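Local coordinates for MutT/nudix family protein (Deinococcus radiodurans, PDB 2W4E), which is a Nudix-family hydrolase, here without its N-terminal part, that probably cleaves ADP-ribose with the help of magnesium, at residues 128-131 against 132-136. Numbering follows the deposited sequence.
Sequences SSLT and LWQAR
L130 and Q134, one helical turn apart, cross with the amide nitrogen NE2 of Q134 3.9 Å from L130 CG, while Q134 CG packs 3.4 Å from L130 O. L130 O also accepts the backbone N of Q134 at 2.9 Å, one of four successive alpha-helical i to i+4 bonds. The last, A135 N to T131 O, is the most bent at 144°. With CG anti to its carbonyl carbon (chi1 -69°), the Q134 chain runs extended back along the preceding turn, where NE2 donates to P70 O. Shortened to an alanine here, the side chain would lose its amide, which is likely to leave P70 O without this donor and one flank of L130 uncovered. L132, T131 and A135 form the tightly packed side: L132 CG sits 3.5 Å from S128 O, and all three side chains touch L11. T131 OG1 turns back to P127 O, and S128 OG hydrogen-bonds D125 OD2 and I36 N, so these buried hydroxyls are satisfied. W133 CD1 comes 3.2 Å from S129 O, and its ring meets W133 of the second subunit, planes about 15° apart; L130 packs there too. The looser side carries R136, whose side chain leads away to a salt bridge with E119. Within the Nudix fold, helix 126-141 packs on strands 6-14 and 82-93, at L11 and P85, and on helix 111-120, where L132 and W133 meet L118.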
loop_
_atom_site.group_PDB
_atom_site.type_symbol
_atom_site.label_atom_id
_atom_site.label_comp_id
_atom_site.label_asym_id
_atom_site.label_seq_id
_atom_site.Cartn_x
_atom_site.Cartn_y
_atom_site.Cartn_z
ATOM N N SER A 128 4.828 -3.982 -0.922
ATOM C CA SER A 128 4.717 -4.752 -2.167
ATOM C C SER A 128 3.332 -4.723 -2.714
ATOM O O SER A 128 3.177 -4.563 -3.922
ATOM C CB SER A 128 5.185 -6.222 -2.032
ATOM O OG SER A 128 6.543 -6.266 -1.597
ATOM N N SER A 129 2.319 -4.884 -1.853
ATOM C CA SER A 129 0.922 -4.866 -2.371
ATOM C C SER A 129 0.599 -3.499 -2.954
ATOM O O SER A 129 -0.054 -3.419 -3.980
ATOM C CB SER A 129 -0.146 -5.168 -1.285
ATOM O OG SER A 129 0.072 -6.443 -0.747
ATOM N N LEU A 130 1.025 -2.430 -2.284
ATOM C CA LEU A 130 0.632 -1.097 -2.760
ATOM C C LEU A 130 1.304 -0.863 -4.124
ATOM O O LEU A 130 0.717 -0.290 -5.010
ATOM C CB LEU A 130 1.051 0.007 -1.765
ATOM C CG LEU A 130 0.795 1.464 -2.171
ATOM C CD1 LEU A 130 -0.674 1.717 -2.716
ATOM C CD2 LEU A 130 1.082 2.376 -1.002
ATOM N N THR A 131 2.545 -1.320 -4.282
ATOM C CA THR A 131 3.257 -1.106 -5.562
ATOM C C THR A 131 2.530 -1.841 -6.690
ATOM O O THR A 131 2.396 -1.319 -7.812
ATOM C CB THR A 131 4.716 -1.556 -5.430
ATOM O OG1 THR A 131 5.324 -0.788 -4.396
ATOM C CG2 THR A 131 5.532 -1.344 -6.763
ATOM N N LEU A 132 2.075 -3.060 -6.384
ATOM C CA LEU A 132 1.349 -3.890 -7.387
ATOM C C LEU A 132 0.063 -3.200 -7.810
ATOM O O LEU A 132 -0.254 -3.141 -8.993
ATOM C CB LEU A 132 1.056 -5.305 -6.866
ATOM C CG LEU A 132 2.292 -6.224 -6.870
ATOM C CD1 LEU A 132 2.030 -7.357 -5.832
ATOM C CD2 LEU A 132 2.507 -6.797 -8.291
ATOM N N TRP A 133 -0.674 -2.669 -6.845
ATOM C CA TRP A 133 -1.859 -1.929 -7.199
ATOM C C TRP A 133 -1.491 -0.726 -8.065
ATOM O O TRP A 133 -2.125 -0.490 -9.076
ATOM C CB TRP A 133 -2.636 -1.471 -5.959
ATOM C CG TRP A 133 -3.433 -2.542 -5.353
ATOM C CD1 TRP A 133 -3.198 -3.166 -4.159
ATOM C CD2 TRP A 133 -4.610 -3.148 -5.899
ATOM N NE1 TRP A 133 -4.167 -4.122 -3.922
ATOM C CE2 TRP A 133 -5.042 -4.140 -4.975
ATOM C CE3 TRP A 133 -5.352 -2.943 -7.060
ATOM C CZ2 TRP A 133 -6.176 -4.924 -5.192
ATOM C CZ3 TRP A 133 -6.501 -3.713 -7.274
ATOM C CH2 TRP A 133 -6.905 -4.684 -6.328
ATOM N N GLN A 134 -0.490 0.053 -7.660
ATOM C CA GLN A 134 -0.165 1.273 -8.432
ATOM C C GLN A 134 0.338 0.951 -9.846
ATOM O O GLN A 134 0.136 1.745 -10.751
ATOM C CB GLN A 134 0.916 2.103 -7.707
ATOM C CG GLN A 134 0.499 2.783 -6.377
ATOM C CD GLN A 134 1.753 3.365 -5.691
ATOM O OE1 GLN A 134 2.878 2.976 -6.027
ATOM N NE2 GLN A 134 1.573 4.246 -4.750
ATOM N N ALA A 135 0.989 -0.203 -10.045
ATOM C CA ALA A 135 1.506 -0.574 -11.374
ATOM C C ALA A 135 0.437 -1.167 -12.321
ATOM O O ALA A 135 0.678 -1.344 -13.512
ATOM C CB ALA A 135 2.648 -1.599 -11.210
ATOM N N ARG A 136 -0.725 -1.498 -11.771
ATOM C CA ARG A 136 -1.709 -2.350 -12.486
ATOM C C ARG A 136 -2.238 -1.690 -13.757
ATOM O O ARG A 136 -2.347 -2.349 -14.786
ATOM C CB ARG A 136 -2.869 -2.721 -11.543
ATOM C CG ARG A 136 -3.839 -3.737 -12.124
ATOM C CD ARG A 136 -4.942 -4.084 -11.098
ATOM N NE ARG A 136 -5.585 -5.316 -11.557
ATOM C CZ ARG A 136 -6.263 -6.174 -10.811
ATOM N NH1 ARG A 136 -6.431 -5.975 -9.501
ATOM N NH2 ARG A 136 -6.797 -7.242 -11.389
#